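Local coordinates for protein 4-hydroxyphenylpyruvate dioxygenase (Pseudomonas putida, PDB 5HMQ) that converts 3-dehydroshikimate to protocatechuate with a divalent metal ion, in a sugar phosphate isomerase-like domain fused to a hydroxyphenylpyruvate dioxygenase-like domain, at residues A22-G27 with A53-A58; R142-Y147 with W151-Q156; Q334-G339 with I343-E348. One frame throughout, in Å; residues are numbered along the deposited sequence.

Interaction 1 of 3, residues A22-G27 with A53-A58; sequences AIAAAG and ADLGIA
A24 sets its single methyl into the corner between L55 and I57. Here, in the outer layer of the TIM barrel, the C-terminal turn of helix 16-25 packs on the end of helix 45-55 and on the loop leading from it to strand 58-66. Three carbon contacts carry the pair, and no hydrogen bond crosses it. A24 CB lies 3.8 Å from L55 CB and also 3.8 Å from I57 CG2. L55 thus touches A24 with the root of its side chain, and its side chain also touches L20 and E21 of helix 16-25. I57 uses both of its branches. CG2 takes A24, and the longer arm ends with CD1 at 4.2 Å from I23 CG2. That arm starts between the backbone N and the carbonyl carbon (chi1 59°) and then runs extended, which carries CD1 to I23. The two isoleucines cross at about a right angle. Both also touch V31 of strand 30-34, so the seam reaches down to the barrel wall. Each helix ends in a Schellman motif with a glycine of positive phi, G27 in one and G56 in the other; the bond from G56 N to A53 O is weak. After G56 the chain turns, and I57 points back toward helix 16-25. The carbonyl of L55 also faces the methyl, with L55 O 3.8 Å from A24 CB.

Interaction 2 of 3, residues R142-Y147 with W151-Q156; sequences RHVNTY and WNLVRQ
V144, in the loop that leads into helix 147-157 of the TIM barrel, meets L153 of that helix. Just before it, R142 NE and H143 NE2 are hydrogen-bonded to the backbone oxygens of A106 and A108. V144 then points toward the helix, and its CG2 lies 3.7 Å from L153 CD1. With CG1 anti to the backbone N (chi1 178°), CG2 is the branch that meets L153. The two side chains lie alongside each other and run opposite ways. Both touch Y135 of strand 132-136, and L153 also packs on helix 112-128. T146 is the N-cap residue. Y147 opens the helix, and its O accepts from W151 N at 2.9 Å in a nearly straight bond, 168° at the hydrogen. The donor is tilted 21° from the carbonyl plane. W151 CB rests 3.6 Å from Y147 O, but the indole leads away, and R155 CB lies over one of its faces. The Y147 side chain touches L166 of strand 162-167, its OH is hydrogen-bonded to D177 O, and it is about 8 Å from the side chains of the metal ligands E136 and D167. The chemistry is therefore split. One helical bond belongs to the first turn, and an apolar touch adds to the polar bonds that hold the preceding loop near the same helix, while the phenol hydroxyl of Y147 is satisfied elsewhere.

Interaction 3 of 3, residues Q334-G339 with I343-E348; sequences QLLRQG and IVLNAE
Q334 and L345 form the first of two hydrogen-bonded pairs in an antiparallel beta hairpin, strands 333-338 and 341-346 of the first VOC module. The backbone bonds come in couples. Q334 N reaches L345 O at 2.9 Å, and L345 N returns to Q334 O at 2.7 Å. L336 N bonds I343 O at 2.8 Å, and I343 N bonds L336 O at 2.9 Å. All four are nearly straight. L335 and V344 make the non-hydrogen-bonded pair between them. Weaker CA-H...O contacts accompany the bonds: V344 CA lies 3.4 Å from Q334 O, and L335 CA faces I343 O.

Apolar contacts occupy both faces. On one, L336 CD1 meets L345 CD1 at 3.8 Å, and the two side chains cross obliquely on the face that helix 307-319 touches. On the other, L335 CD1 comes within 4.0 Å of V344 CG2. L335 CG is anti to the backbone N (chi1 174°), and its CD1 bends back toward the partner strand, near I343 O as well. Beyond the pairing, N346 OD1 accepts from E348 N in an Asx turn. The peptide groups thus set the register, and the aliphatic side chains of L336, I343 and L345 pack their face against helix 307-319.

How the interactions relate
From the N terminus, the three contacts follow in series, and none nests in or crosses another. Interaction 1 closes a loop of 25 residues that runs through strand 30-34 and joins two neighbouring outer helices of the TIM barrel. Interaction 2 is far more local: three helical residues separate its segments, and it ties a loop after strand 132-136 to the helix that follows. Its nearest atoms are about 23 Å from interaction 1, within the same domain. Interaction 3 closes a tight hairpin in the dioxygenase-like half. Its centre is about 63 Å from that of interaction 2, on the opposite side of the chain's centre.

Interaction 1 of 3, residues A22-G27 with A53-A58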
# COMPACT_ATOMS: atom_id res chain seq x y z
N ALA C 22 -8.60 -10.90 -12.73
CA ALA C 22 -8.53 -9.44 -12.72
C ALA C 22 -8.23 -8.88 -14.11
O ALA C 22 -8.81 -7.87 -14.52
CB ALA C 22 -7.48 -8.97 -11.72
N ILE C 23 -7.33 -9.54 -14.84
CA ILE C 23 -6.98 -9.08 -16.19
C ILE C 23 -8.21 -9.12 -17.09
O ILE C 23 -8.49 -8.17 -17.84
CB ILE C 23 -5.83 -9.93 -16.76
CG1 ILE C 23 -4.53 -9.64 -16.02
CG2 ILE C 23 -5.66 -9.69 -18.25
CD1 ILE C 23 -3.42 -10.63 -16.30
N ALA C 24 -8.97 -10.22 -17.03
CA ALA C 24 -10.19 -10.32 -17.84
C ALA C 24 -11.25 -9.32 -17.38
O ALA C 24 -11.89 -8.67 -18.21
CB ALA C 24 -10.73 -11.75 -17.79
N ALA C 25 -11.44 -9.20 -16.06
CA ALA C 25 -12.46 -8.29 -15.54
C ALA C 25 -12.18 -6.84 -15.92
O ALA C 25 -13.11 -6.05 -16.06
CB ALA C 25 -12.57 -8.43 -14.02
N ALA C 26 -10.90 -6.48 -16.07
CA ALA C 26 -10.54 -5.12 -16.43
C ALA C 26 -10.79 -4.81 -17.91
O ALA C 26 -10.73 -3.64 -18.30
CB ALA C 26 -9.07 -4.85 -16.09
N GLY C 27 -11.05 -5.83 -18.73
CA GLY C 27 -11.31 -5.63 -20.13
C GLY C 27 -10.15 -5.87 -21.07
O GLY C 27 -10.22 -5.47 -22.23
N ALA C 53 -9.16 -19.47 -21.67
CA ALA C 53 -10.26 -19.68 -22.59
C ALA C 53 -11.61 -19.43 -21.92
O ALA C 53 -12.51 -18.82 -22.51
CB ALA C 53 -10.20 -21.10 -23.16
N ASP C 54 -11.76 -19.90 -20.68
CA ASP C 54 -13.00 -19.67 -19.94
C ASP C 54 -13.22 -18.19 -19.65
O ASP C 54 -14.36 -17.72 -19.64
CB ASP C 54 -13.00 -20.49 -18.65
CG ASP C 54 -13.04 -21.98 -18.90
OD1 ASP C 54 -13.35 -22.38 -20.04
OD2 ASP C 54 -12.75 -22.76 -17.97
N LEU C 55 -12.15 -17.44 -19.39
CA LEU C 55 -12.28 -16.02 -19.10
C LEU C 55 -12.35 -15.16 -20.35
O LEU C 55 -12.65 -13.97 -20.25
CB LEU C 55 -11.12 -15.55 -18.22
CG LEU C 55 -11.08 -16.15 -16.81
CD1 LEU C 55 -9.72 -15.92 -16.17
CD2 LEU C 55 -12.19 -15.56 -15.95
N GLY C 56 -12.10 -15.74 -21.53
CA GLY C 56 -12.17 -14.99 -22.77
C GLY C 56 -10.97 -14.14 -23.08
O GLY C 56 -11.09 -13.16 -23.82
N ILE C 57 -9.80 -14.47 -22.54
CA ILE C 57 -8.57 -13.75 -22.84
C ILE C 57 -7.59 -14.73 -23.47
O ILE C 57 -7.56 -15.92 -23.14
CB ILE C 57 -7.95 -13.08 -21.59
CG1 ILE C 57 -7.63 -14.12 -20.52
CG2 ILE C 57 -8.88 -12.00 -21.05
CD1 ILE C 57 -6.90 -13.55 -19.31
N ALA C 58 -6.78 -14.21 -24.39
CA ALA C 58 -5.77 -15.01 -25.07
C ALA C 58 -4.43 -14.88 -24.35
O ALA C 58 -4.16 -13.89 -23.67
CB ALA C 58 -5.62 -14.58 -26.53

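Interaction 2 of 3, residues R142-Y147 with W151-Q156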
# COMPACT_ATOMS: atom_id res chain seq x y z
N ARG C 142 24.75 -7.08 -22.68
CA ARG C 142 26.20 -7.06 -22.83
C ARG C 142 26.63 -6.58 -24.22
O ARG C 142 27.56 -5.78 -24.34
CB ARG C 142 26.77 -8.45 -22.54
CG ARG C 142 28.27 -8.50 -22.71
CD ARG C 142 29.00 -7.86 -21.55
NE ARG C 142 30.44 -8.09 -21.67
CZ ARG C 142 31.23 -7.45 -22.53
NH1 ARG C 142 30.72 -6.53 -23.35
NH2 ARG C 142 32.53 -7.72 -22.57
N HIS C 143 25.98 -7.07 -25.27
CA HIS C 143 26.30 -6.67 -26.63
C HIS C 143 25.15 -6.02 -27.37
O HIS C 143 25.40 -5.23 -28.29
CB HIS C 143 26.78 -7.89 -27.45
CG HIS C 143 27.98 -8.57 -26.87
ND1 HIS C 143 29.22 -7.96 -26.78
CD2 HIS C 143 28.14 -9.81 -26.36
CE1 HIS C 143 30.08 -8.80 -26.24
NE2 HIS C 143 29.46 -9.93 -25.97
N VAL C 144 23.91 -6.32 -27.01
CA VAL C 144 22.73 -5.78 -27.67
C VAL C 144 21.88 -5.08 -26.62
O VAL C 144 21.33 -5.74 -25.73
CB VAL C 144 21.92 -6.87 -28.39
CG1 VAL C 144 20.67 -6.28 -29.02
CG2 VAL C 144 22.78 -7.57 -29.43
N ASN C 145 21.77 -3.75 -26.72
CA ASN C 145 20.99 -3.01 -25.73
C ASN C 145 20.12 -1.92 -26.35
O ASN C 145 19.60 -1.08 -25.60
CB ASN C 145 21.93 -2.39 -24.68
CG ASN C 145 22.70 -1.20 -25.21
OD1 ASN C 145 23.14 -1.20 -26.36
ND2 ASN C 145 22.89 -0.20 -24.37
N THR C 146 19.91 -1.92 -27.66
CA THR C 146 19.04 -0.96 -28.32
C THR C 146 18.18 -1.70 -29.33
O THR C 146 18.53 -2.79 -29.79
CB THR C 146 19.83 0.15 -29.03
OG1 THR C 146 20.65 -0.43 -30.05
CG2 THR C 146 20.70 0.91 -28.05
N TYR C 147 17.04 -1.09 -29.68
CA TYR C 147 16.18 -1.70 -30.69
C TYR C 147 16.83 -1.67 -32.07
O TYR C 147 16.56 -2.54 -32.90
CB TYR C 147 14.82 -1.00 -30.73
CG TYR C 147 14.80 0.33 -31.45
CD1 TYR C 147 14.59 0.40 -32.83
CD2 TYR C 147 14.98 1.52 -30.76
CE1 TYR C 147 14.58 1.61 -33.49
CE2 TYR C 147 14.96 2.74 -31.41
CZ TYR C 147 14.76 2.78 -32.78
OH TYR C 147 14.74 3.99 -33.43
N TRP C 151 16.96 -4.90 -34.54
CA TRP C 151 16.49 -4.95 -35.92
C TRP C 151 17.63 -5.29 -36.88
O TRP C 151 17.42 -6.00 -37.86
CB TRP C 151 15.84 -3.62 -36.31
CG TRP C 151 15.55 -3.50 -37.78
CD1 TRP C 151 15.95 -2.50 -38.61
CD2 TRP C 151 14.81 -4.43 -38.58
NE1 TRP C 151 15.51 -2.74 -39.89
CE2 TRP C 151 14.80 -3.92 -39.90
CE3 TRP C 151 14.15 -5.63 -38.32
CZ2 TRP C 151 14.16 -4.57 -40.95
CZ3 TRP C 151 13.51 -6.28 -39.37
CH2 TRP C 151 13.52 -5.75 -40.66
N ASN C 152 18.83 -4.79 -36.60
CA ASN C 152 19.99 -5.14 -37.43
C ASN C 152 20.18 -6.65 -37.48
O ASN C 152 20.38 -7.22 -38.56
CB ASN C 152 21.25 -4.46 -36.88
CG ASN C 152 22.46 -4.68 -37.77
OD1 ASN C 152 22.35 -5.23 -38.87
ND2 ASN C 152 23.63 -4.29 -37.29
N LEU C 153 20.13 -7.31 -36.32
CA LEU C 153 20.34 -8.75 -36.28
C LEU C 153 19.14 -9.50 -36.84
O LEU C 153 19.30 -10.49 -37.56
CB LEU C 153 20.65 -9.20 -34.85
CG LEU C 153 21.90 -8.59 -34.22
CD1 LEU C 153 22.04 -9.02 -32.76
CD2 LEU C 153 23.14 -8.97 -35.01
N VAL C 154 17.93 -9.06 -36.50
CA VAL C 154 16.72 -9.73 -36.98
C VAL C 154 16.62 -9.62 -38.50
O VAL C 154 16.25 -10.58 -39.18
CB VAL C 154 15.47 -9.16 -36.28
CG1 VAL C 154 14.20 -9.67 -36.95
CG2 VAL C 154 15.48 -9.53 -34.81
N ARG C 155 16.96 -8.45 -39.05
CA ARG C 155 16.91 -8.27 -40.49
C ARG C 155 17.90 -9.20 -41.19
O ARG C 155 17.56 -9.85 -42.19
CB ARG C 155 17.20 -6.81 -40.84
CG ARG C 155 17.12 -6.48 -42.31
CD ARG C 155 17.51 -5.03 -42.57
NE ARG C 155 18.78 -4.70 -41.93
CZ ARG C 155 19.98 -5.04 -42.41
NH1 ARG C 155 20.06 -5.74 -43.54
NH2 ARG C 155 21.08 -4.69 -41.76
N GLN C 156 19.13 -9.27 -40.69
CA GLN C 156 20.14 -10.12 -41.31
C GLN C 156 19.78 -11.60 -41.19
O GLN C 156 20.04 -12.39 -42.10
CB GLN C 156 21.51 -9.86 -40.70
CG GLN C 156 22.05 -8.46 -40.96
CD GLN C 156 23.47 -8.30 -40.45
OE1 GLN C 156 24.36 -9.07 -40.80
NE2 GLN C 156 23.69 -7.29 -39.61

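Interaction 3 of 3, residues Q334-G339 with I343-E348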
# COMPACT_ATOMS: atom_id res chain seq x y z
N GLN C 334 -24.79 24.75 5.50
CA GLN C 334 -24.47 26.16 5.50
C GLN C 334 -23.61 26.52 4.30
O GLN C 334 -22.70 25.77 3.93
CB GLN C 334 -23.74 26.55 6.79
CG GLN C 334 -24.63 26.59 8.02
CD GLN C 334 -25.60 27.76 7.99
OE1 GLN C 334 -25.40 28.72 7.25
NE2 GLN C 334 -26.64 27.68 8.81
N LEU C 335 -23.91 27.65 3.69
CA LEU C 335 -23.16 28.17 2.56
C LEU C 335 -22.41 29.42 2.99
O LEU C 335 -22.99 30.33 3.57
CB LEU C 335 -24.09 28.49 1.39
CG LEU C 335 -23.45 29.16 0.17
CD1 LEU C 335 -22.41 28.24 -0.45
CD2 LEU C 335 -24.51 29.54 -0.85
N LEU C 336 -21.11 29.45 2.70
CA LEU C 336 -20.29 30.63 2.95
C LEU C 336 -19.64 31.07 1.65
O LEU C 336 -19.32 30.25 0.78
CB LEU C 336 -19.20 30.39 4.01
CG LEU C 336 -19.66 30.30 5.47
CD1 LEU C 336 -20.23 28.93 5.82
CD2 LEU C 336 -18.56 30.74 6.44
N ARG C 337 -19.45 32.38 1.51
CA ARG C 337 -19.11 32.96 0.23
C ARG C 337 -18.12 34.10 0.42
O ARG C 337 -18.20 34.85 1.39
CB ARG C 337 -20.39 33.46 -0.46
CG ARG C 337 -20.32 33.67 -1.95
CD ARG C 337 -21.73 33.94 -2.46
NE ARG C 337 -22.03 33.19 -3.67
CZ ARG C 337 -23.26 32.95 -4.12
NH1 ARG C 337 -24.31 33.40 -3.45
NH2 ARG C 337 -23.44 32.25 -5.23
N GLN C 338 -17.18 34.21 -0.51
CA GLN C 338 -16.26 35.35 -0.56
C GLN C 338 -15.67 35.43 -1.95
O GLN C 338 -15.00 34.49 -2.39
CB GLN C 338 -15.15 35.21 0.49
CG GLN C 338 -14.14 36.35 0.44
CD GLN C 338 -13.10 36.27 1.55
OE1 GLN C 338 -12.26 37.16 1.69
NE2 GLN C 338 -13.15 35.20 2.33
N GLY C 339 -15.90 36.54 -2.63
CA GLY C 339 -15.43 36.67 -4.00
C GLY C 339 -16.05 35.62 -4.89
O GLY C 339 -17.28 35.51 -4.99
N ILE C 343 -18.18 27.88 -0.39
CA ILE C 343 -17.86 26.77 0.50
C ILE C 343 -19.14 26.30 1.17
O ILE C 343 -19.87 27.10 1.76
CB ILE C 343 -16.81 27.16 1.56
CG1 ILE C 343 -15.47 27.44 0.88
CG2 ILE C 343 -16.65 26.06 2.59
CD1 ILE C 343 -14.39 27.92 1.82
N VAL C 344 -19.42 25.00 1.06
CA VAL C 344 -20.64 24.40 1.59
C VAL C 344 -20.25 23.55 2.80
O VAL C 344 -19.44 22.63 2.69
CB VAL C 344 -21.34 23.54 0.53
CG1 VAL C 344 -22.59 22.89 1.10
CG2 VAL C 344 -21.64 24.37 -0.73
N LEU C 345 -20.84 23.87 3.96
CA LEU C 345 -20.63 23.10 5.18
C LEU C 345 -21.80 22.15 5.36
O LEU C 345 -22.92 22.57 5.68
CB LEU C 345 -20.47 24.03 6.39
CG LEU C 345 -19.35 25.06 6.34
CD1 LEU C 345 -19.25 25.80 7.67
CD2 LEU C 345 -18.02 24.40 5.99
N ASN C 346 -21.55 20.86 5.15
CA ASN C 346 -22.60 19.84 5.14
C ASN C 346 -22.58 19.12 6.48
O ASN C 346 -21.69 18.30 6.76
CB ASN C 346 -22.38 18.88 3.97
CG ASN C 346 -23.48 17.84 3.84
OD1 ASN C 346 -24.43 17.81 4.63
ND2 ASN C 346 -23.36 16.98 2.83
N ALA C 347 -23.55 19.44 7.34
CA ALA C 347 -23.71 18.79 8.63
C ALA C 347 -24.97 17.93 8.70
O ALA C 347 -25.36 17.52 9.80
CB ALA C 347 -23.72 19.83 9.75
N GLU C 348 -25.60 17.66 7.57
CA GLU C 348 -26.82 16.85 7.55
C GLU C 348 -26.48 15.40 7.89
O GLU C 348 -25.66 14.78 7.20
CB GLU C 348 -27.48 16.93 6.18
CG GLU C 348 -28.75 16.09 6.04
CD GLU C 348 -29.96 16.69 6.74
OE1 GLU C 348 -29.80 17.70 7.47
OE2 GLU C 348 -31.07 16.16 6.56